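Local coordinates for GMP reductase (Trypanosoma brucei brucei, PDB 6JIG), which probably catalyses the irreversible NADPH-dependent deamination of GMP to IMP, helping to balance the cell's adenine and guanine nucleotides, at residues R244-R247 / L248-G252; L267-N270 / M271-L275. The protein carries 1 engineered substitution. One frame throughout, in Å; residues are numbered along the deposited sequence.

Overall arrangement
Running from the N terminus, the chain passes through strand 232-235, helix 239-251, strand 255-259, helix 266-277 and strand 285-291, two successive beta-alpha-beta units of the eight-stranded parallel barrel. Contact 1 holds together the last turns of the first helix and contact 2 most of the second, from its first turn onward. Each closes only single helical turns between adjoining segments, and the two follow in series, neither nesting nor crossing. Their centres lie about 16 Å apart on one side of the chain's centre. The helices meet directly, Ala245 CB of contact 1 packing against Leu275 CD2 of contact 2 at 3.6 Å, so consecutive helices of the barrel's outer layer are joined there.

Contact 1 (R244-R247 / L248-G252); sequences RAIR and LVEAG
With CG of Arg244 trans to its own backbone N (chi1 -177°) and CG of Leu248 beside its backbone N (chi1 -72°), and hence opposite the carbonyl carbon, the two side chains run side by side in the same direction, one helical turn apart. Arg244 CG then rests on Leu248 CD1 at 3.8 Å, so the aliphatic base of the arginine takes part in nonpolar packing. Beyond it the chain bends at chi3, and the guanidinium leaves the turn to hydrogen-bond Gln84 OE1 and Cys79 O. The isobutyl group of Leu248 also presses on the backbone, its CG 3.2 Å from Arg244 O, the same carbonyl that accepts the bond from Leu248 N at 2.8 Å.

A second pair lies along the helix in similar fashion: CG2 of Ile246 meets OE2 of Glu250 at 3.6 Å, a methyl beside a carboxylate oxygen. The acid does not close on Arg247, whose NE stays 5.9 Å from Glu250 OE1; any attraction between them acts at a distance. Val249 tucks CG2 against Ala245 O at 3.3 Å, while its backbone N bonds to that oxygen. The final bond across the junction, Ala251 N to Arg247 O, is more bent than the others, at 140°. Gly252 ends the helix with a positive phi, its N bonding to Val249 O and weakly to Leu248 O. Ala245 and Leu248 meanwhile face Val235 and Leu256 of the flanking strands. The whole is a helix C-terminus closed by a Schellman motif, in a beta-alpha-beta crossover of the TIM barrel.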
loop_
_atom_site.group_PDB
_atom_site.type_symbol
_atom_site.label_atom_id
_atom_site.label_comp_id
_atom_site.label_asym_id
_atom_site.label_seq_id
_atom_site.Cartn_x
_atom_site.Cartn_y
_atom_site.Cartn_z
ATOM N N ARG A 244 -19.323 -11.249 46.636
ATOM C CA ARG A 244 -19.874 -11.301 45.284
ATOM C C ARG A 244 -20.421 -12.689 44.968
ATOM O O ARG A 244 -21.530 -12.829 44.444
ATOM C CB ARG A 244 -18.795 -10.893 44.276
ATOM C CG ARG A 244 -19.259 -10.836 42.828
ATOM C CD ARG A 244 -18.089 -10.509 41.906
ATOM N NE ARG A 244 -17.597 -9.153 42.123
ATOM C CZ ARG A 244 -17.988 -8.100 41.415
ATOM N NH1 ARG A 244 -18.874 -8.257 40.439
ATOM N NH2 ARG A 244 -17.486 -6.893 41.661
ATOM N N ALA A 245 -19.652 -13.732 45.287
ATOM C CA ALA A 245 -20.082 -15.096 44.991
ATOM C C ALA A 245 -21.391 -15.428 45.693
ATOM O O ALA A 245 -22.301 -16.023 45.100
ATOM C CB ALA A 245 -19.003 -16.085 45.417
ATOM N N ILE A 246 -21.480 -15.096 46.980
ATOM C CA ILE A 246 -22.693 -15.405 47.736
ATOM C C ILE A 246 -23.898 -14.749 47.083
ATOM O O ILE A 246 -24.934 -15.387 46.865
ATOM C CB ILE A 246 -22.536 -14.963 49.203
ATOM C CG1 ILE A 246 -21.674 -15.961 49.973
ATOM C CG2 ILE A 246 -23.916 -14.832 49.871
ATOM C CD1 ILE A 246 -20.885 -15.330 51.129
ATOM N N ARG A 247 -23.767 -13.469 46.736
ATOM C CA ARG A 247 -24.887 -12.735 46.153
ATOM C C ARG A 247 -25.222 -13.212 44.742
ATOM O O ARG A 247 -26.399 -13.213 44.354
ATOM C CB ARG A 247 -24.575 -11.241 46.190
ATOM C CG ARG A 247 -24.493 -10.723 47.648
ATOM C CD ARG A 247 -23.998 -9.294 47.765
ATOM N NE ARG A 247 -24.804 -8.377 46.972
ATOM C CZ ARG A 247 -24.525 -7.086 46.815
ATOM N NH1 ARG A 247 -23.463 -6.561 47.416
ATOM N NH2 ARG A 247 -25.302 -6.321 46.053
ATOM N N LEU A 248 -24.219 -13.631 43.962
ATOM C CA LEU A 248 -24.504 -14.202 42.648
ATOM C C LEU A 248 -25.313 -15.486 42.766
ATOM O O LEU A 248 -26.256 -15.708 41.994
ATOM C CB LEU A 248 -23.200 -14.480 41.898
ATOM C CG LEU A 248 -22.437 -13.263 41.375
ATOM C CD1 LEU A 248 -21.024 -13.661 40.953
ATOM C CD2 LEU A 248 -23.194 -12.642 40.206
ATOM N N VAL A 249 -24.943 -16.357 43.707
ATOM C CA VAL A 249 -25.690 -17.597 43.887
ATOM C C VAL A 249 -27.122 -17.295 44.315
ATOM O O VAL A 249 -28.076 -17.898 43.808
ATOM C CB VAL A 249 -24.964 -18.519 44.885
ATOM C CG1 VAL A 249 -25.809 -19.746 45.204
ATOM C CG2 VAL A 249 -23.625 -18.974 44.294
ATOM N N GLU A 250 -27.296 -16.319 45.216
ATOM C CA GLU A 250 -28.640 -15.895 45.611
ATOM C C GLU A 250 -29.436 -15.370 44.427
ATOM O O GLU A 250 -30.659 -15.550 44.370
ATOM C CB GLU A 250 -28.553 -14.819 46.690
ATOM C CG GLU A 250 -28.241 -15.371 48.057
ATOM C CD GLU A 250 -27.869 -14.293 49.052
ATOM O OE1 GLU A 250 -27.953 -13.087 48.704
ATOM O OE2 GLU A 250 -27.492 -14.665 50.187
ATOM N N ALA A 251 -28.765 -14.720 43.475
ATOM C CA ALA A 251 -29.451 -14.195 42.304
ATOM C C ALA A 251 -29.795 -15.277 41.293
ATOM O O ALA A 251 -30.601 -15.023 40.392
ATOM C CB ALA A 251 -28.607 -13.106 41.636
ATOM N N GLY A 252 -29.213 -16.468 41.413
ATOM C CA GLY A 252 -29.616 -17.563 40.554
ATOM C C GLY A 252 -28.495 -18.181 39.733
ATOM O O GLY A 252 -28.766 -19.052 38.899
#

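Contact 2 (L267-N270 / M271-L275); sequences LCIN and MVKRL
Helix 266-277 is the crossover of a beta-alpha-beta unit in the TIM barrel, linking strand 255-259 to strand 285-291, and this contact runs along most of it, starting in the first turn. A water-mediated bridge crosses the junction. Water 1 donates to Leu267 O at 2.7 Å and accepts from Arg274 NH2 at 2.9 Å, lying at the edge of the guanidinium and in its plane. Leu267 O thus has two partners, because Met271 N also bonds to it, from above the carbonyl plane.

The arginine reaches back along the helix by a bend at chi3 (46°), which carries its flat end over Asn270 O. That oxygen sits 3.7 Å above the guanidinium plane, offset toward the rim, and accepts its hydrogen bond from Arg274 N instead. NH2 of Arg274 makes a weak bond to Met271 SD at 3.5 Å; the methionine's own bend at chi2 (64°) helps to place the sulfur there. Around the helix, Lys273 lies extended alongside Ile269, its CE 4.1 Å from Ile269 CG2, while Val272 CG2 touches Cys268 O at 3.3 Å. The inward residues Cys268 and Val272 pack on Ala288 of strand 285-291, and Cys268 also touches Ile260, a predicted NAD(+)-binding residue. Leu267 meets Thr28 of a second subunit.

Water and sulfur, each neutral, both accept bonds from Arg274 NH2, the sulfur only weakly, which probably limits how the guanidinium turns without a carboxylate among these partners. The positive charge over Asn270 O and beside the water on Leu267 O would probably draw electron density toward both carbonyl oxygens.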
loop_
_atom_site.group_PDB
_atom_site.type_symbol
_atom_site.label_atom_id
_atom_site.label_comp_id
_atom_site.label_asym_id
_atom_site.label_seq_id
_atom_site.Cartn_x
_atom_site.Cartn_y
_atom_site.Cartn_z
ATOM N N LEU A 267 -3.714 -18.405 45.624
ATOM C CA LEU A 267 -4.865 -17.506 45.632
ATOM C C LEU A 267 -6.080 -18.174 45.011
ATOM O O LEU A 267 -7.203 -18.082 45.534
ATOM C CB LEU A 267 -4.539 -16.225 44.865
ATOM C CG LEU A 267 -3.620 -15.187 45.516
ATOM C CD1 LEU A 267 -3.672 -13.906 44.712
ATOM C CD2 LEU A 267 -4.027 -14.937 46.945
ATOM N N CYS A 268 -5.871 -18.842 43.875
ATOM C CA CYS A 268 -6.983 -19.500 43.203
ATOM C C CYS A 268 -7.390 -20.760 43.943
ATOM O O CYS A 268 -8.581 -21.020 44.133
ATOM C CB CYS A 268 -6.585 -19.831 41.749
ATOM S SG CYS A 268 -7.900 -20.621 40.803
ATOM N N ILE A 269 -6.414 -21.556 44.379
ATOM C CA ILE A 269 -6.724 -22.795 45.087
ATOM C C ILE A 269 -7.504 -22.508 46.367
ATOM O O ILE A 269 -8.436 -23.241 46.732
ATOM C CB ILE A 269 -5.422 -23.560 45.384
ATOM C CG1 ILE A 269 -4.872 -24.211 44.106
ATOM C CG2 ILE A 269 -5.617 -24.589 46.483
ATOM C CD1 ILE A 269 -3.383 -24.535 44.188
ATOM N N ASN A 270 -7.134 -21.437 47.065
ATOM C CA ASN A 270 -7.790 -21.111 48.326
ATOM C C ASN A 270 -9.177 -20.524 48.100
ATOM O O ASN A 270 -10.075 -20.724 48.928
ATOM C CB ASN A 270 -6.908 -20.158 49.131
ATOM C CG ASN A 270 -5.662 -20.839 49.653
ATOM O OD1 ASN A 270 -5.634 -22.062 49.803
ATOM N ND2 ASN A 270 -4.629 -20.057 49.943
ATOM N N MET A 271 -9.378 -19.811 46.989
ATOM C CA MET A 271 -10.720 -19.346 46.658
ATOM C C MET A 271 -11.643 -20.520 46.346
ATOM O O MET A 271 -12.804 -20.533 46.777
ATOM C CB MET A 271 -10.667 -18.368 45.483
ATOM C CG MET A 271 -11.982 -17.653 45.220
ATOM S SD MET A 271 -12.418 -16.593 46.627
ATOM C CE MET A 271 -14.015 -15.997 46.096
ATOM N N VAL A 272 -11.140 -21.524 45.618
ATOM C CA VAL A 272 -11.937 -22.721 45.348
ATOM C C VAL A 272 -12.296 -23.421 46.653
ATOM O O VAL A 272 -13.443 -23.836 46.861
ATOM C CB VAL A 272 -11.189 -23.680 44.408
ATOM C CG1 VAL A 272 -11.975 -24.984 44.273
ATOM C CG2 VAL A 272 -10.979 -23.043 43.036
ATOM N N LYS A 273 -11.309 -23.592 47.535
ATOM C CA LYS A 273 -11.573 -24.239 48.817
ATOM C C LYS A 273 -12.598 -23.455 49.630
ATOM O O LYS A 273 -13.488 -24.045 50.253
ATOM C CB LYS A 273 -10.275 -24.396 49.606
ATOM C CG LYS A 273 -9.364 -25.505 49.084
ATOM C CD LYS A 273 -8.082 -25.593 49.911
ATOM C CE LYS A 273 -7.227 -26.791 49.492
ATOM N NZ LYS A 273 -5.837 -26.738 50.053
ATOM N N ARG A 274 -12.490 -22.123 49.628
ATOM C CA ARG A 274 -13.445 -21.296 50.360
ATOM C C ARG A 274 -14.851 -21.443 49.797
ATOM O O ARG A 274 -15.828 -21.521 50.554
ATOM C CB ARG A 274 -13.006 -19.835 50.320
ATOM C CG ARG A 274 -13.770 -18.921 51.258
ATOM C CD ARG A 274 -12.884 -17.760 51.725
ATOM N NE ARG A 274 -12.159 -17.161 50.608
ATOM C CZ ARG A 274 -10.837 -17.215 50.431
ATOM N NH1 ARG A 274 -10.058 -17.838 51.312
ATOM N NH2 ARG A 274 -10.292 -16.642 49.362
ATOM N N LEU A 275 -14.973 -21.482 48.468
ATOM C CA LEU A 275 -16.283 -21.585 47.839
ATOM C C LEU A 275 -16.915 -22.948 48.091
ATOM O O LEU A 275 -18.131 -23.044 48.299
ATOM C CB LEU A 275 -16.166 -21.314 46.336
ATOM C CG LEU A 275 -15.829 -19.859 46.001
ATOM C CD1 LEU A 275 -15.408 -19.746 44.544
ATOM C CD2 LEU A 275 -17.020 -18.949 46.290
HETATM O O HOH W 1 -8.086 -16.370 47.488
#